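Local coordinates for protein galactokinase (Bifidobacterium longum subsp. infantis ATCC 15697 = JCM 1222 = DSM 20088, PDB 6TEQ) that probably transfers phosphate from ATP to galactose and binds 2-deoxy-2-fluoro-galactose in its sugar pocket, at residues A[25-30]-A[85-90]; A[55-60]-A[192-197]; A[289-294]-A[298-303]. All blocks are in the same frame, centred on the assembly; numbering follows the deposited sequence. Where two conformers were deposited one is given.

Contact 1 (A[25-30]-A[85-90]); sequences DTYGAA and DKVAEA
Val87 extends from its strand toward the last turn of helix 12-27, where its two methyls meet Thr26 and the rim of the Tyr27 ring. Helix-on-sheet packing joins the end of this helix to the beta hairpin of strands 75-80 and 86-91, at the edge of the large sheet. Thr26 and Val87 come tip to tip: Thr26 CG2 lies 3.4 Å from Val87 CG2, a little tighter than ordinary van der Waals contact. Thr26 is turned with OG1 beside its backbone N and CG2 anti to that N (OG1 chi1 -55°). The hydroxyl can therefore turn back to bond Leu22 O one helical turn earlier, while the methyl is left for the strand. That same Thr26 CG2 sits 3.5 Å above the plane of the Tyr27 ring, offset toward its rim. Val87 comes to the ring at its edge, near its plane, with CG1 4.3 Å from Tyr27 CE1. The Tyr27 side chain also touches Arg77 and Val79 of strand 75-80, and Phe23 meets its ring edge-to-face. A hydrogen bond from its hydroxyl group to Ala127 O, on strand 125-131, fixes the far end of the ring. The contact is small, apolar and near the surface; where the ring meets the valine, Tyr27 OH comes to 4.0 Å from Val87 CG1.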
ATOM      1  N   ASP A  25     -16.518  17.689 -17.800  1.00 21.51           N
ATOM      2  CA  ASP A  25     -16.400  17.214 -19.212  1.00 22.35           C
ATOM      3  C   ASP A  25     -17.203  15.918 -19.471  1.00 19.40           C
ATOM      4  O   ASP A  25     -17.655  15.636 -20.616  1.00 21.64           O
ATOM      5  CB  ASP A  25     -14.920  16.999 -19.550  1.00 24.38           C
ATOM      6  CG  ASP A  25     -14.218  18.330 -19.722  1.00 22.96           C
ATOM      7  OD1 ASP A  25     -14.938  19.378 -19.711  1.00 33.57           O
ATOM      8  OD2 ASP A  25     -12.985  18.318 -19.847  1.00 24.87           O
ATOM      9  N   THR A  26     -17.287  15.048 -18.496  1.00 17.45           N
ATOM     10  CA  THR A  26     -17.856  13.704 -18.677  1.00 18.47           C
ATOM     11  C   THR A  26     -19.363  13.763 -18.381  1.00 19.18           C
ATOM     12  O   THR A  26     -20.117  13.129 -19.148  1.00 17.88           O
ATOM     13  CB  THR A  26     -17.160  12.680 -17.794  1.00 17.27           C
ATOM     14  OG1 THR A  26     -15.757  12.649 -17.990  1.00 18.31           O
ATOM     15  CG2 THR A  26     -17.749  11.314 -18.040  1.00 17.32           C
ATOM     16  N   TYR A  27     -19.754  14.411 -17.273  1.00 16.42           N
ATOM     17  CA  TYR A  27     -21.123  14.318 -16.705  1.00 16.70           C
ATOM     18  C   TYR A  27     -21.916  15.613 -16.778  1.00 16.17           C
ATOM     19  O   TYR A  27     -23.125  15.516 -16.582  1.00 19.91           O
ATOM     20  CB  TYR A  27     -21.049  13.905 -15.230  1.00 16.02           C
ATOM     21  CG  TYR A  27     -20.273  12.649 -14.989  1.00 14.83           C
ATOM     22  CD1 TYR A  27     -20.613  11.487 -15.640  1.00 16.14           C
ATOM     23  CD2 TYR A  27     -19.179  12.588 -14.146  1.00 15.01           C
ATOM     24  CE1 TYR A  27     -19.939  10.292 -15.447  1.00 18.00           C
ATOM     25  CE2 TYR A  27     -18.469  11.396 -13.963  1.00 15.64           C
ATOM     26  CZ  TYR A  27     -18.826  10.240 -14.623  1.00 15.41           C
ATOM     27  OH  TYR A  27     -18.222   9.011 -14.465  1.00 15.56           O
ATOM     28  N   GLY A  28     -21.299  16.713 -17.192  1.00 17.44           N
ATOM     29  CA  GLY A  28     -21.861  18.067 -17.345  1.00 19.99           C
ATOM     30  C   GLY A  28     -22.131  18.736 -16.031  1.00 16.58           C
ATOM     31  O   GLY A  28     -21.767  19.905 -15.886  1.00 20.22           O
ATOM     32  N   ALA A  29     -22.799  18.036 -15.120  1.00 21.93           N
ATOM     33  CA  ALA A  29     -23.046  18.522 -13.728  1.00 21.79           C
ATOM     34  C   ALA A  29     -21.711  18.881 -13.024  1.00 20.19           C
ATOM     35  O   ALA A  29     -20.656  18.272 -13.329  1.00 21.60           O
ATOM     36  CB  ALA A  29     -23.829  17.467 -12.930  1.00 19.61           C
ATOM     37  N   ALA A  30     -21.760  19.755 -12.032  1.00 19.69           N
ATOM     38  CA  ALA A  30     -20.664  19.997 -11.058  1.00 21.75           C
ATOM     39  C   ALA A  30     -20.634  18.835 -10.071  1.00 19.63           C
ATOM     40  O   ALA A  30     -21.680  18.346  -9.679  1.00 22.03           O
ATOM     41  CB  ALA A  30     -20.911  21.274 -10.312  1.00 28.00           C
ATOM     42  N   ASP A  85     -12.386   8.888 -22.336  1.00 26.30           N
ATOM     43  CA  ASP A  85     -13.514   8.677 -23.270  0.90 25.32           C
ATOM     44  C   ASP A  85     -14.246   7.375 -22.946  0.90 26.13           C
ATOM     45  O   ASP A  85     -15.229   7.111 -23.607  0.80 32.58           O
ATOM     46  CB  ASP A  85     -12.984   8.660 -24.688  0.90 30.07           C
ATOM     47  CG  ASP A  85     -12.531  10.037 -25.143  0.70 35.64           C
ATOM     48  OD1 ASP A  85     -12.492  10.965 -24.303  0.60 40.31           O
ATOM     49  OD2 ASP A  85     -12.264  10.179 -26.334  0.60 52.05           O
ATOM     50  N   LYS A  86     -13.858   6.651 -21.893  1.00 21.06           N
ATOM     51  CA  LYS A  86     -14.429   5.327 -21.529  1.00 27.09           C
ATOM     52  C   LYS A  86     -15.065   5.417 -20.122  1.00 26.79           C
ATOM     53  O   LYS A  86     -14.407   5.160 -19.117  1.00 25.16           O
ATOM     54  CB  LYS A  86     -13.331   4.257 -21.592  0.90 31.88           C
ATOM     55  CG  LYS A  86     -13.739   2.869 -22.071  0.70 37.59           C
ATOM     56  CD  LYS A  86     -12.520   1.980 -22.260  0.70 36.36           C
ATOM     57  CE  LYS A  86     -12.791   0.696 -23.007  0.60 41.69           C
ATOM     58  NZ  LYS A  86     -13.314  -0.371 -22.126  0.60 35.66           N
ATOM     59  N   VAL A  87     -16.345   5.750 -20.072  1.00 23.05           N
ATOM     60  CA  VAL A  87     -17.180   5.742 -18.847  1.00 21.24           C
ATOM     61  C   VAL A  87     -17.677   4.313 -18.594  1.00 19.97           C
ATOM     62  O   VAL A  87     -18.319   3.669 -19.463  1.00 24.82           O
ATOM     63  CB  VAL A  87     -18.356   6.714 -18.932  1.00 26.85           C
ATOM     64  CG1 VAL A  87     -19.118   6.668 -17.641  1.00 29.83           C
ATOM     65  CG2 VAL A  87     -17.920   8.130 -19.266  1.00 32.32           C
ATOM     66  N   ALA A  88     -17.418   3.855 -17.387  1.00 14.82           N
ATOM     67  CA  ALA A  88     -17.861   2.531 -16.942  1.00 18.44           C
ATOM     68  C   ALA A  88     -19.156   2.713 -16.169  1.00 19.07           C
ATOM     69  O   ALA A  88     -19.227   3.580 -15.329  1.00 22.06           O
ATOM     70  CB  ALA A  88     -16.770   1.853 -16.135  1.00 19.26           C
ATOM     71  N   GLU A  89     -20.114   1.806 -16.341  0.50 19.66           N
ATOM     72  CA  GLU A  89     -21.485   2.015 -15.809  0.50 22.07           C
ATOM     73  C   GLU A  89     -21.972   0.677 -15.236  0.50 20.41           C
ATOM     74  O   GLU A  89     -21.982  -0.303 -16.008  0.50 21.55           O
ATOM     75  CB  GLU A  89     -22.297   2.673 -16.942  0.50 25.13           C
ATOM     76  CG  GLU A  89     -23.764   2.289 -17.004  0.50 27.77           C
ATOM     77  CD  GLU A  89     -24.670   3.008 -16.040  0.50 23.82           C
ATOM     78  OE1 GLU A  89     -24.266   3.152 -14.875  0.50 29.37           O
ATOM     79  OE2 GLU A  89     -25.792   3.370 -16.443  0.50 29.32           O
ATOM     80  N   ALA A  90     -22.325   0.635 -13.937  1.00 22.17           N
ATOM     81  CA  ALA A  90     -22.831  -0.573 -13.258  1.00 24.01           C
ATOM     82  C   ALA A  90     -24.040  -0.115 -12.460  1.00 20.08           C
ATOM     83  O   ALA A  90     -24.305   1.115 -12.386  1.00 21.15           O
ATOM     84  CB  ALA A  90     -21.787  -1.262 -12.390  1.00 22.49           C
TER

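Contact 2 (A[55-60]-A[192-197]); sequences CLPIAL and QNASMR
Ala194, on helix 190-197, presses its methyl into the pyrrolidine ring of Pro57 on strand 54-70, an alpha-on-beta contact in the S5-like N-terminal fold of GHMP kinases. This is the tight part: Ala194 CB is 3.7 Å from Pro57 CB and equally far from Pro57 CG, so the methyl straddles one ring bond. Such small side chains let the backbones draw close, with Ala59 CA and Ala194 CA only 5.9 Å apart. Toward Ala59 the fit is looser, its CB standing 4.3 Å from Ala194 O; Cys198 and Pro38 also touch Ala59, and Ser195 OG bonds Pro38 O. On another flank of the helix the packing gives way to polar groups, and Asn193 is partly exposed. Its OD1 accepts a hydrogen bond from Arg197 NH1, one turn on, while its ND2 bonds Gly189 O. The guanidinium is oriented by partners on both terminal nitrogens: Asn193 OD1 and Asn217 OD1 on NH1, Asp165 OD2 (a salt bridge) and Pro214 O on NH2. The helix starts just after the galactose-binding Thr187–Gly189 loop and carries sugar-binding Asp191 in its first turn; the side chain of Arg40, another galactose-binding residue, lies about 4 Å from that of Ala194 between nearest atoms. The contact seats this helix on the sheet. Arg197 NH1 meets Asn193 OD1 at 3.0 Å, lying 20° off the carbonyl plane, with OD1 close to the guanidinium plane.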
ATOM      1  N   CYS A  55       3.444  -3.636  10.721  0.50 10.40           N
ATOM      2  CA  CYS A  55       3.825  -2.932   9.472  0.50  9.04           C
ATOM      3  C   CYS A  55       4.219  -1.510   9.825  0.50 10.42           C
ATOM      4  O   CYS A  55       3.909  -1.050  10.943  0.50  9.84           O
ATOM      5  CB  CYS A  55       2.705  -2.938   8.435  0.50  7.66           C
ATOM      6  SG  CYS A  55       1.870  -4.539   8.253  0.50  7.64           S
ATOM      7  N   LEU A  56       4.858  -0.840   8.880  1.00 10.41           N
ATOM      8  CA  LEU A  56       5.297   0.552   9.072  1.00 11.20           C
ATOM      9  C   LEU A  56       5.244   1.336   7.779  1.00 11.09           C
ATOM     10  O   LEU A  56       6.298   1.688   7.238  1.00 11.23           O
ATOM     11  CB  LEU A  56       6.690   0.534   9.703  1.00 10.53           C
ATOM     12  CG  LEU A  56       7.136   1.863  10.284  1.00 11.60           C
ATOM     13  CD1 LEU A  56       6.298   2.242  11.512  1.00 11.43           C
ATOM     14  CD2 LEU A  56       8.596   1.795  10.653  1.00 13.30           C
ATOM     15  N   PRO A  57       4.019   1.632   7.289  1.00 11.65           N
ATOM     16  CA  PRO A  57       3.924   2.461   6.089  1.00 12.07           C
ATOM     17  C   PRO A  57       3.902   3.960   6.374  1.00 11.86           C
ATOM     18  O   PRO A  57       3.664   4.408   7.470  1.00 12.28           O
ATOM     19  CB  PRO A  57       2.565   2.043   5.510  1.00 12.36           C
ATOM     20  CG  PRO A  57       1.713   1.698   6.738  1.00 12.66           C
ATOM     21  CD  PRO A  57       2.724   0.985   7.676  1.00 12.02           C
ATOM     22  N   ILE A  58       4.267   4.676   5.309  1.00 11.17           N
ATOM     23  CA  ILE A  58       4.031   6.134   5.174  1.00  9.63           C
ATOM     24  C   ILE A  58       3.116   6.340   3.992  1.00 10.99           C
ATOM     25  O   ILE A  58       3.116   5.509   3.033  1.00 12.00           O
ATOM     26  CB  ILE A  58       5.337   6.918   5.023  1.00 11.56           C
ATOM     27  CG1 ILE A  58       6.123   6.510   3.785  1.00 13.07           C
ATOM     28  CG2 ILE A  58       6.155   6.791   6.288  1.00 11.37           C
ATOM     29  CD1 ILE A  58       7.206   7.449   3.397  1.00 13.31           C
ATOM     30  N   ALA A  59       2.393   7.436   4.046  1.00 10.81           N
ATOM     31  CA  ALA A  59       1.575   7.861   2.902  1.00 12.07           C
ATOM     32  C   ALA A  59       2.475   8.708   2.010  1.00 11.56           C
ATOM     33  O   ALA A  59       3.189   9.636   2.508  1.00 15.07           O
ATOM     34  CB  ALA A  59       0.395   8.646   3.369  1.00 12.21           C
ATOM     35  N   LEU A  60       2.449   8.459   0.713  1.00 11.27           N
ATOM     36  CA  LEU A  60       3.148   9.326  -0.246  1.00 11.41           C
ATOM     37  C   LEU A  60       2.413  10.656  -0.432  1.00 11.35           C
ATOM     38  O   LEU A  60       1.213  10.776  -0.200  1.00 12.27           O
ATOM     39  CB  LEU A  60       3.291   8.594  -1.568  1.00 12.67           C
ATOM     40  CG  LEU A  60       4.289   7.454  -1.603  1.00 13.92           C
ATOM     41  CD1 LEU A  60       4.084   6.722  -2.902  1.00 14.59           C
ATOM     42  CD2 LEU A  60       5.707   7.992  -1.524  1.00 14.85           C
ATOM     43  N   GLN A 192      -4.641   0.213   2.813  1.00 10.81           N
ATOM     44  CA  GLN A 192      -5.854   0.984   3.080  1.00 12.32           C
ATOM     45  C   GLN A 192      -5.709   1.656   4.458  1.00 11.22           C
ATOM     46  O   GLN A 192      -6.091   2.869   4.620  1.00 11.67           O
ATOM     47  CB  GLN A 192      -7.073   0.074   3.037  1.00 13.89           C
ATOM     48  CG  GLN A 192      -7.285  -0.588   1.671  1.00 13.28           C
ATOM     49  CD  GLN A 192      -6.504  -1.872   1.454  1.00 13.05           C
ATOM     50  OE1 GLN A 192      -5.660  -2.303   2.279  1.00 14.21           O
ATOM     51  NE2 GLN A 192      -6.782  -2.509   0.327  1.00 19.36           N
ATOM     52  N   ASN A 193      -5.092   1.015   5.415  1.00 11.88           N
ATOM     53  CA  ASN A 193      -4.768   1.643   6.702  1.00 12.21           C
ATOM     54  C   ASN A 193      -3.813   2.771   6.485  1.00 11.17           C
ATOM     55  O   ASN A 193      -4.006   3.895   7.077  1.00 13.14           O
ATOM     56  CB  ASN A 193      -4.260   0.579   7.716  1.00 11.77           C
ATOM     57  CG  ASN A 193      -5.374  -0.191   8.392  1.00 14.14           C
ATOM     58  OD1 ASN A 193      -5.934   0.311   9.352  1.00 14.67           O
ATOM     59  ND2 ASN A 193      -5.761  -1.342   7.866  1.00 15.04           N
ATOM     60  N   ALA A 194      -2.775   2.595   5.665  1.00 12.37           N
ATOM     61  CA  ALA A 194      -1.820   3.695   5.372  1.00 13.07           C
ATOM     62  C   ALA A 194      -2.574   4.850   4.769  1.00 10.38           C
ATOM     63  O   ALA A 194      -2.425   5.985   5.220  1.00 11.70           O
ATOM     64  CB  ALA A 194      -0.727   3.231   4.459  1.00 12.31           C
ATOM     65  N   SER A 195      -3.372   4.596   3.751  1.00 10.71           N
ATOM     66  CA  SER A 195      -3.953   5.663   2.921  1.00 11.08           C
ATOM     67  C   SER A 195      -4.899   6.500   3.786  1.00 10.45           C
ATOM     68  O   SER A 195      -5.038   7.708   3.562  1.00 13.96           O
ATOM     69  CB  SER A 195      -4.675   5.033   1.719  1.00 12.08           C
ATOM     70  OG  SER A 195      -5.062   6.014   0.802  1.00 13.51           O
ATOM     71  N   MET A 196      -5.525   5.903   4.792  0.50 11.98           N
ATOM     72  CA  MET A 196      -6.583   6.611   5.550  0.50 12.55           C
ATOM     73  C   MET A 196      -6.142   6.939   6.976  0.50 12.77           C
ATOM     74  O   MET A 196      -6.905   7.671   7.647  0.50 12.06           O
ATOM     75  CB  MET A 196      -7.895   5.828   5.579  0.50 12.85           C
ATOM     76  CG  MET A 196      -8.421   5.670   4.191  0.50 12.95           C
ATOM     77  SD  MET A 196     -10.128   5.125   4.185  0.50 15.74           S
ATOM     78  CE  MET A 196     -10.930   6.732   4.105  0.50 14.95           C
ATOM     79  N   ARG A 197      -4.954   6.520   7.412  1.00 10.64           N
ATOM     80  CA  ARG A 197      -4.588   6.730   8.824  1.00 11.60           C
ATOM     81  C   ARG A 197      -3.185   7.258   9.028  1.00 12.20           C
ATOM     82  O   ARG A 197      -2.897   7.716  10.170  1.00 12.16           O
ATOM     83  CB  ARG A 197      -4.791   5.448   9.646  1.00 11.92           C
ATOM     84  CG  ARG A 197      -6.204   4.940   9.580  1.00 12.96           C
ATOM     85  CD  ARG A 197      -6.268   3.623  10.214  1.00 13.58           C
ATOM     86  NE  ARG A 197      -6.279   3.759  11.684  1.00 13.56           N
ATOM     87  CZ  ARG A 197      -6.261   2.779  12.522  1.00 12.73           C
ATOM     88  NH1 ARG A 197      -6.103   1.521  12.098  1.00 13.34           N
ATOM     89  NH2 ARG A 197      -6.396   3.058  13.815  1.00 14.69           N
TER

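Contact 3 (A[289-294]-A[298-303]); sequences DALPDE and KRVRHV
Leu291 points its CD1 methyl into the isopropyl group of Val300, closing the short turn of a helix-loop-helix in which residues 290-293 join helix 280-289 to helix 294-318. The leucine is put there by its torsions: CG stands beside the backbone N (chi1 -53°) and CD1 is anti to CA (chi2 173°). CD1 alone does the touching. Val300 has CG1 trans to its own N and CG2 on the N side; CG2 is the closest to Leu291 CD1 at 3.6 Å, and Val300 CB and CG1 follow at 3.8 and 4.1 Å. The valine also packs on Leu288 and Ala258, so three helices and the loop converge here, while Leu291 O accepts a bond from Lys297 NZ. Asp293 is the N-cap. Its carboxylate OD1 takes the backbone N of Met296, and a negative charge at this end would be expected to suit the helix dipole. Glu294 opens the helix proper, and its carbonyl O accepts a weak i to i+4 bond from Lys298 N, at 3.4 Å. Lys298 turns its CG back beside its N and then runs out extended, so its aliphatic stem passes alongside that carbonyl, with Lys298 CG 3.5 Å from Glu294 O. Farther along the same helix Arg299 makes a salt bridge with Glu341 and Arg301 with Asp339. His302 NE2 bonds the backbone O of Glu46, which ties helix 294-318 to the backbone of a sugar-pocket residue, and ND1 bonds Ser335 OG. Farther along the lysine stem, Lys298 CD is still 4.1 Å from Glu294 O.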
ATOM      1  N   ASP A 289      10.887 -26.984  12.757  1.00 15.28           N
ATOM      2  CA  ASP A 289      10.890 -28.482  12.799  1.00 17.75           C
ATOM      3  C   ASP A 289       9.476 -29.078  12.671  1.00 17.42           C
ATOM      4  O   ASP A 289       9.365 -30.224  12.174  1.00 20.09           O
ATOM      5  CB  ASP A 289      11.638 -29.001  14.022  1.00 19.26           C
ATOM      6  CG  ASP A 289      13.155 -29.014  13.883  1.00 19.44           C
ATOM      7  OD1 ASP A 289      13.701 -28.815  12.731  1.00 19.29           O
ATOM      8  OD2 ASP A 289      13.782 -29.241  14.943  1.00 21.58           O
ATOM      9  N   ALA A 290       8.461 -28.323  13.053  1.00 18.50           N
ATOM     10  CA  ALA A 290       7.049 -28.732  13.020  1.00 21.52           C
ATOM     11  C   ALA A 290       6.433 -28.565  11.605  1.00 18.91           C
ATOM     12  O   ALA A 290       5.299 -29.060  11.377  1.00 22.94           O
ATOM     13  CB  ALA A 290       6.299 -27.950  14.079  1.00 23.86           C
ATOM     14  N   LEU A 291       7.174 -27.966  10.675  1.00 19.06           N
ATOM     15  CA  LEU A 291       6.784 -27.723   9.274  1.00 17.43           C
ATOM     16  C   LEU A 291       7.605 -28.611   8.358  1.00 21.63           C
ATOM     17  O   LEU A 291       8.729 -28.294   8.027  1.00 27.79           O
ATOM     18  CB  LEU A 291       7.012 -26.246   8.942  1.00 18.09           C
ATOM     19  CG  LEU A 291       6.382 -25.193   9.856  1.00 19.08           C
ATOM     20  CD1 LEU A 291       6.853 -23.785   9.460  1.00 18.89           C
ATOM     21  CD2 LEU A 291       4.851 -25.261   9.861  1.00 20.08           C
ATOM     22  N   PRO A 292       7.081 -29.723   7.838  1.00 27.78           N
ATOM     23  CA  PRO A 292       7.910 -30.627   7.014  1.00 28.42           C
ATOM     24  C   PRO A 292       8.326 -30.050   5.645  1.00 21.79           C
ATOM     25  O   PRO A 292       9.344 -30.435   5.065  1.00 29.90           O
ATOM     26  CB  PRO A 292       6.970 -31.843   6.891  1.00 33.19           C
ATOM     27  CG  PRO A 292       5.605 -31.228   6.956  1.00 35.44           C
ATOM     28  CD  PRO A 292       5.743 -30.245   8.104  1.00 30.20           C
ATOM     29  N   ASP A 293       7.508 -29.161   5.104  1.00 19.27           N
ATOM     30  CA  ASP A 293       7.752 -28.604   3.769  1.00 22.86           C
ATOM     31  C   ASP A 293       8.845 -27.504   3.859  1.00 20.59           C
ATOM     32  O   ASP A 293       8.712 -26.547   4.635  1.00 18.17           O
ATOM     33  CB  ASP A 293       6.440 -28.080   3.201  1.00 25.20           C
ATOM     34  CG  ASP A 293       6.655 -27.563   1.814  1.00 32.27           C
ATOM     35  OD1 ASP A 293       7.009 -26.383   1.726  1.00 25.12           O
ATOM     36  OD2 ASP A 293       6.526 -28.415   0.831  1.00 32.16           O
ATOM     37  N   GLU A 294       9.853 -27.596   3.004  0.50 21.19           N
ATOM     38  CA  GLU A 294      11.075 -26.755   3.055  0.50 21.14           C
ATOM     39  C   GLU A 294      10.771 -25.323   2.619  0.50 18.82           C
ATOM     40  O   GLU A 294      11.403 -24.405   3.154  0.50 20.15           O
ATOM     41  CB  GLU A 294      12.208 -27.417   2.266  0.50 22.33           C
ATOM     42  CG  GLU A 294      12.680 -28.734   2.878  0.50 21.59           C
ATOM     43  CD  GLU A 294      13.546 -28.705   4.121  0.50 24.04           C
ATOM     44  OE1 GLU A 294      13.905 -27.630   4.585  0.50 21.88           O
ATOM     45  OE2 GLU A 294      13.944 -29.791   4.592  0.50 23.77           O
ATOM     46  N   LYS A 298      10.721 -21.633   5.065  1.00 13.96           N
ATOM     47  CA  LYS A 298      11.256 -20.373   4.570  1.00 14.13           C
ATOM     48  C   LYS A 298      10.210 -19.262   4.764  1.00 13.67           C
ATOM     49  O   LYS A 298      10.581 -18.124   5.197  1.00 14.40           O
ATOM     50  CB  LYS A 298      11.723 -20.519   3.124  1.00 15.15           C
ATOM     51  CG  LYS A 298      12.951 -21.334   2.803  1.00 19.36           C
ATOM     52  CD  LYS A 298      13.230 -21.248   1.275  1.00 26.95           C
ATOM     53  CE  LYS A 298      14.502 -21.872   0.829  1.00 32.22           C
ATOM     54  NZ  LYS A 298      14.434 -21.912  -0.655  1.00 39.20           N
ATOM     55  N   ARG A 299       8.983 -19.474   4.314  1.00 12.63           N
ATOM     56  CA  ARG A 299       7.924 -18.452   4.448  1.00 13.41           C
ATOM     57  C   ARG A 299       7.741 -18.058   5.922  1.00 11.21           C
ATOM     58  O   ARG A 299       7.655 -16.856   6.201  1.00 15.42           O
ATOM     59  CB  ARG A 299       6.590 -18.888   3.879  1.00 15.79           C
ATOM     60  CG  ARG A 299       6.601 -19.402   2.451  1.00 15.74           C
ATOM     61  CD  ARG A 299       7.236 -18.446   1.472  1.00 14.35           C
ATOM     62  NE  ARG A 299       7.067 -18.857   0.106  1.00 13.01           N
ATOM     63  CZ  ARG A 299       8.027 -19.140  -0.801  1.00 15.00           C
ATOM     64  NH1 ARG A 299       9.326 -19.009  -0.524  1.00 15.53           N
ATOM     65  NH2 ARG A 299       7.662 -19.558  -2.010  1.00 16.78           N
ATOM     66  N   VAL A 300       7.647 -19.003   6.825  1.00 14.19           N
ATOM     67  CA  VAL A 300       7.495 -18.750   8.294  1.00 14.64           C
ATOM     68  C   VAL A 300       8.697 -18.006   8.852  1.00 15.61           C
ATOM     69  O   VAL A 300       8.549 -17.004   9.564  1.00 14.82           O
ATOM     70  CB  VAL A 300       7.170 -20.023   9.081  1.00 13.49           C
ATOM     71  CG1 VAL A 300       7.242 -19.828  10.623  1.00 15.15           C
ATOM     72  CG2 VAL A 300       5.785 -20.466   8.676  1.00 14.10           C
ATOM     73  N   ARG A 301       9.894 -18.379   8.447  1.00 15.46           N
ATOM     74  CA  ARG A 301      11.100 -17.662   8.923  1.00 14.18           C
ATOM     75  C   ARG A 301      10.993 -16.190   8.496  1.00 12.43           C
ATOM     76  O   ARG A 301      11.317 -15.317   9.276  1.00 13.22           O
ATOM     77  CB  ARG A 301      12.360 -18.374   8.453  1.00 14.55           C
ATOM     78  CG  ARG A 301      13.634 -17.634   8.820  1.00 16.85           C
ATOM     79  CD  ARG A 301      14.825 -18.531   8.701  1.00 16.27           C
ATOM     80  NE  ARG A 301      15.007 -18.852   7.331  1.00 14.87           N
ATOM     81  CZ  ARG A 301      15.296 -20.034   6.883  1.00 16.87           C
ATOM     82  NH1 ARG A 301      15.412 -21.033   7.762  1.00 23.14           N
ATOM     83  NH2 ARG A 301      15.399 -20.220   5.568  1.00 22.60           N
ATOM     84  N   HIS A 302      10.637 -15.909   7.231  1.00 13.48           N
ATOM     85  CA  HIS A 302      10.468 -14.521   6.786  1.00 13.38           C
ATOM     86  C   HIS A 302       9.483 -13.885   7.757  1.00 11.00           C
ATOM     87  O   HIS A 302       9.794 -12.804   8.222  1.00 11.97           O
ATOM     88  CB  HIS A 302       9.939 -14.441   5.349  1.00 12.00           C
ATOM     89  CG  HIS A 302       9.511 -13.042   5.103  1.00 13.28           C
ATOM     90  ND1 HIS A 302      10.404 -12.061   4.940  1.00 12.03           N
ATOM     91  CD2 HIS A 302       8.286 -12.486   5.086  1.00 11.27           C
ATOM     92  CE1 HIS A 302       9.792 -10.884   4.920  1.00 12.19           C
ATOM     93  NE2 HIS A 302       8.466 -11.125   4.974  1.00 11.68           N
ATOM     94  N   VAL A 303       8.273 -14.468   7.988  1.00 11.99           N
ATOM     95  CA  VAL A 303       7.232 -13.687   8.689  1.00 12.98           C
ATOM     96  C   VAL A 303       7.736 -13.367  10.104  1.00 11.93           C
ATOM     97  O   VAL A 303       7.558 -12.257  10.612  1.00 11.92           O
ATOM     98  CB  VAL A 303       5.897 -14.432   8.690  1.00 13.76           C
ATOM     99  CG1 VAL A 303       4.895 -13.738   9.559  1.00 15.34           C
ATOM    100  CG2 VAL A 303       5.361 -14.555   7.261  1.00 12.29           C
TER

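In the fold
Contacts 1 and 2 both belong to the large mixed sheet: contact 1 sits at its hairpin, contact 2 on long strand 54-70. Their centres are about 30 Å apart, and their segments alternate along the chain, so strand 54-70 runs within the span that contact 1 bridges. Contact 3 comes later, in the helical part, with its centre about 29 Å from that of contact 2 and about 50 Å from that of contact 1, on the opposite side of the chain's centre. Contact 2 is the central one. The bound sugar lies about 9 Å from the Pro57 side chain, between nearest atoms, while helix 294-318 of contact 3 approaches the same pocket through His302 and Glu46.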